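Local coordinates for methyl-coenzyme M reductase subunit beta (Methanosarcina barkeri, PDB 1E6Y), which forms part of the nickel enzyme that reduces methyl-coenzyme M with coenzyme B, releasing methane and the mixed heterodisulfide in the last step of methanogenesis, at residues A47-A52 against Y72-N77; G343-K348 against R383-P388. One frame throughout, in Å; residues are numbered along the deposited sequence.

Overall arrangement
Contact 1 and contact 2 are separate packing sites on opposite sides of the chain's centre, their own centres about 45 Å apart and their nearest atoms about 28 Å apart. Contact 1, partly buried, lies in the N-terminal domain, where a side-chain amide of helix 46-55 holds the loop that leads into helix 78-89. Contact 2 is buried in the C-terminal domain and joins two loops through a carboxylate and a guanidinium group. Neither includes a residue of the coenzyme or F430 pockets, yet the chain between the two segments of contact 2 carries this subunit's share of those pockets, including Y364, which binds coenzyme M, and G366, which binds coenzyme B.

Contact 1: A47-A52 against Y72-N77; sequences AGIQGA and YDIVGN
Q50 reaches from helix 46-55 to the turn at I74 and V75 and presents its amide oxygen to the backbone there. V75 N gives its hydrogen to Q50 OE1 at 2.9 Å. The bond is almost straight, at 177°, and arrives nearly along the C=O axis. CG of Q50 lies anti to the backbone N (chi1 -177°) and the chain runs on extended, which carries the amide clear of its helix and across to the loop. A glutamine suits the place because it has both the length and an acceptor at its end. On the way Q50 CB rests on I74 CG1 at 3.7 Å, while A47, small enough to let the loop come close, has its CB 4.1 Å from V75 CG2.

The turn that receives the amide is an Asx motif: D73 OD1 accepts from G76 N at 3.0 Å, the donor standing above the carboxylate plane. The same oxygen takes a bond from water 2, to which Q50 NE2 donates in a long bond of 3.3 Å. Beyond D73, N77 ND2 fixes the turn from its far end with a bond of 2.7 Å to D73 O, and helix 78-89 follows. Water 1 joins Q50 O to Y72 N, bridging the two backbones. Farther out, I49 and I74 pack on I138 of helix 125-141, and the Y72 ring stacks with F142 while its hydroxyl bonds T144.

Contact 2: G343-K348 against R383-P388; sequences GCDYGK and RGFAIP
D345 and R383 meet side-on in a salt bridge, with NE and NH1 of R383 each 2.9 Å from D345 OD1. The R383 chain, extended at chi2 and bent at chi3 (-74°), turns its guanidinium onto the carboxylate, the planes only 6° apart. D345 OD2 takes R383 N at 2.7 Å and a further bond from S382, so the acid grips both ends of the arginine. Replacing D345 with an asparagine would probably leave the buried guanidinium without its counter-charge in this contact.

Beside the salt bridge, F385 and C344 pack tightly, C344 SG 3.8 Å from F385 CB; the ring also meets D345 OD2 at its edge and R383 O over one face. At G384 a CB would jam against R383 O, so glycine belongs there. Looser, though still buried, is the K348 side: K348 NZ and R383 NE, like charges, stand 4.0 Å apart unbonded, probably offset by the salt bridge of K348 to an acidic side chain of another protein chain.

R383 NH1 lies 3.7 Å from Y346 CE2, at the ring's edge; Y346 also bonds H232. F385 packs on helices 204-221 and 228-241, C344 on helix 296-318.

Contact 1: A47-A52 against Y72-N77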
# COMPACT_ATOMS: atom_id res chain seq x y z
N ALA E 47 30.62 12.27 -0.58
CA ALA E 47 30.41 13.72 -0.52
C ALA E 47 29.04 14.02 0.08
O ALA E 47 28.91 14.91 0.93
CB ALA E 47 30.53 14.32 -1.92
N GLY E 48 28.04 13.23 -0.30
CA GLY E 48 26.69 13.40 0.23
C GLY E 48 26.61 13.14 1.72
O GLY E 48 25.94 13.88 2.44
N ILE E 49 27.26 12.08 2.18
CA ILE E 49 27.31 11.77 3.61
C ILE E 49 27.96 12.92 4.38
O ILE E 49 27.40 13.39 5.37
CB ILE E 49 28.11 10.46 3.88
CG1 ILE E 49 27.36 9.26 3.30
CG2 ILE E 49 28.32 10.27 5.38
CD1 ILE E 49 28.17 8.00 3.25
N GLN E 50 29.09 13.41 3.88
CA GLN E 50 29.82 14.50 4.53
C GLN E 50 28.96 15.75 4.66
O GLN E 50 28.88 16.35 5.73
CB GLN E 50 31.10 14.82 3.76
CG GLN E 50 31.95 15.89 4.41
CD GLN E 50 33.34 15.99 3.79
OE1 GLN E 50 33.88 15.01 3.29
NE2 GLN E 50 33.92 17.18 3.84
N GLY E 51 28.28 16.12 3.57
CA GLY E 51 27.37 17.25 3.60
C GLY E 51 26.20 17.05 4.55
O GLY E 51 25.85 17.94 5.32
N ALA E 52 25.62 15.85 4.52
CA ALA E 52 24.51 15.50 5.39
C ALA E 52 24.90 15.56 6.87
O ALA E 52 24.15 16.07 7.70
CB ALA E 52 23.99 14.11 5.05
N TYR E 72 32.96 15.79 9.73
CA TYR E 72 33.89 14.71 9.42
C TYR E 72 34.38 14.87 7.99
O TYR E 72 33.59 15.13 7.08
CB TYR E 72 33.19 13.35 9.55
CG TYR E 72 32.66 13.02 10.93
CD1 TYR E 72 33.07 13.73 12.06
CD2 TYR E 72 31.76 11.96 11.11
CE1 TYR E 72 32.61 13.39 13.33
CE2 TYR E 72 31.30 11.61 12.37
CZ TYR E 72 31.73 12.33 13.48
OH TYR E 72 31.28 11.96 14.72
N ASP E 73 35.69 14.71 7.80
CA ASP E 73 36.25 14.77 6.46
C ASP E 73 36.16 13.40 5.79
O ASP E 73 37.13 12.65 5.76
CB ASP E 73 37.70 15.25 6.51
CG ASP E 73 38.26 15.59 5.14
OD1 ASP E 73 37.48 15.63 4.16
OD2 ASP E 73 39.48 15.83 5.04
N ILE E 74 34.98 13.08 5.28
CA ILE E 74 34.73 11.79 4.65
C ILE E 74 35.53 11.66 3.35
O ILE E 74 36.26 10.69 3.16
CB ILE E 74 33.23 11.59 4.33
CG1 ILE E 74 32.38 11.84 5.59
CG2 ILE E 74 32.99 10.19 3.78
CD1 ILE E 74 32.67 10.90 6.74
N VAL E 75 35.42 12.66 2.49
CA VAL E 75 36.08 12.65 1.19
C VAL E 75 37.60 12.65 1.31
O VAL E 75 38.29 11.92 0.58
CB VAL E 75 35.61 13.86 0.33
CG1 VAL E 75 36.40 13.92 -0.98
CG2 VAL E 75 34.12 13.74 0.04
N GLY E 76 38.13 13.41 2.26
CA GLY E 76 39.57 13.47 2.46
C GLY E 76 40.17 12.19 3.02
O GLY E 76 41.38 12.01 2.99
N ASN E 77 39.31 11.31 3.52
CA ASN E 77 39.74 10.03 4.07
C ASN E 77 39.17 8.87 3.25
O ASN E 77 39.10 7.74 3.72
CB ASN E 77 39.29 9.90 5.53
CG ASN E 77 40.09 10.78 6.46
OD1 ASN E 77 41.19 10.44 6.87
ND2 ASN E 77 39.54 11.94 6.80
O HOH W 1 30.67 16.42 7.89
O HOH W 2 36.77 17.47 2.23

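Contact 2: G343-K348 against R383-P388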
# COMPACT_ATOMS: atom_id res chain seq x y z
N GLY E 343 2.07 -6.58 -35.44
CA GLY E 343 3.30 -5.90 -35.06
C GLY E 343 4.02 -6.64 -33.95
O GLY E 343 3.57 -7.70 -33.50
N CYS E 344 5.12 -6.07 -33.48
CA CYS E 344 5.95 -6.72 -32.47
C CYS E 344 5.17 -6.99 -31.19
O CYS E 344 4.42 -6.14 -30.72
CB CYS E 344 7.18 -5.86 -32.16
SG CYS E 344 8.33 -6.68 -31.03
N ASP E 345 5.32 -8.21 -30.68
CA ASP E 345 4.62 -8.67 -29.48
C ASP E 345 3.10 -8.67 -29.70
O ASP E 345 2.33 -8.57 -28.75
CB ASP E 345 4.99 -7.78 -28.28
CG ASP E 345 5.13 -8.57 -26.99
OD1 ASP E 345 4.93 -9.80 -26.98
OD2 ASP E 345 5.43 -7.95 -25.96
N TYR E 346 2.70 -8.78 -30.97
CA TYR E 346 1.30 -8.96 -31.36
C TYR E 346 0.39 -7.86 -30.83
O TYR E 346 -0.74 -8.11 -30.40
CB TYR E 346 0.81 -10.35 -30.93
CG TYR E 346 1.83 -11.43 -31.22
CD1 TYR E 346 2.29 -11.63 -32.53
CD2 TYR E 346 2.46 -12.12 -30.19
CE1 TYR E 346 3.36 -12.47 -32.79
CE2 TYR E 346 3.53 -12.97 -30.45
CZ TYR E 346 3.98 -13.13 -31.75
OH TYR E 346 5.08 -13.92 -32.01
N GLY E 347 0.88 -6.62 -30.93
CA GLY E 347 0.11 -5.48 -30.49
C GLY E 347 0.65 -4.83 -29.23
O GLY E 347 0.37 -3.66 -28.98
N LYS E 348 1.44 -5.57 -28.45
CA LYS E 348 1.83 -5.10 -27.12
C LYS E 348 2.92 -4.04 -27.12
O LYS E 348 2.99 -3.23 -26.19
CB LYS E 348 2.25 -6.28 -26.24
CG LYS E 348 1.11 -7.25 -25.95
CD LYS E 348 1.09 -7.70 -24.50
CE LYS E 348 2.07 -8.83 -24.25
NZ LYS E 348 1.49 -10.16 -24.59
N ARG E 383 6.72 -7.73 -23.62
CA ARG E 383 7.67 -8.70 -23.05
C ARG E 383 9.12 -8.39 -23.36
O ARG E 383 9.86 -9.19 -23.95
CB ARG E 383 7.24 -10.10 -23.50
CG ARG E 383 5.87 -10.51 -22.97
CD ARG E 383 5.48 -11.89 -23.47
NE ARG E 383 5.10 -11.76 -24.90
CZ ARG E 383 4.67 -12.84 -25.55
NH1 ARG E 383 4.33 -12.62 -26.83
NH2 ARG E 383 4.58 -14.05 -25.04
N GLY E 384 9.53 -7.20 -22.93
CA GLY E 384 10.93 -6.81 -23.01
C GLY E 384 11.34 -6.12 -24.29
O GLY E 384 12.50 -5.76 -24.45
N PHE E 385 10.39 -5.90 -25.20
CA PHE E 385 10.72 -5.40 -26.54
C PHE E 385 10.60 -3.88 -26.68
O PHE E 385 10.95 -3.32 -27.72
CB PHE E 385 9.85 -6.09 -27.60
CG PHE E 385 9.96 -7.59 -27.59
CD1 PHE E 385 8.82 -8.38 -27.43
CD2 PHE E 385 11.20 -8.22 -27.69
CE1 PHE E 385 8.92 -9.77 -27.38
CE2 PHE E 385 11.31 -9.61 -27.63
CZ PHE E 385 10.16 -10.39 -27.48
N ALA E 386 10.14 -3.22 -25.62
CA ALA E 386 9.90 -1.78 -25.67
C ALA E 386 10.99 -0.97 -24.96
O ALA E 386 11.55 -0.03 -25.53
CB ALA E 386 8.53 -1.46 -25.07
N ILE E 387 11.31 -1.35 -23.73
CA ILE E 387 12.24 -0.60 -22.89
C ILE E 387 13.67 -0.47 -23.45
O ILE E 387 14.30 0.58 -23.30
CB ILE E 387 12.26 -1.18 -21.45
CG1 ILE E 387 10.95 -0.82 -20.74
CG2 ILE E 387 13.46 -0.65 -20.66
CD1 ILE E 387 10.74 0.68 -20.59
N PRO E 388 14.17 -1.51 -24.16
CA PRO E 388 15.48 -1.34 -24.81
C PRO E 388 15.55 -0.17 -25.79
O PRO E 388 16.55 0.54 -25.84
CB PRO E 388 15.70 -2.68 -25.50
CG PRO E 388 14.98 -3.65 -24.63
CD PRO E 388 13.73 -2.91 -24.20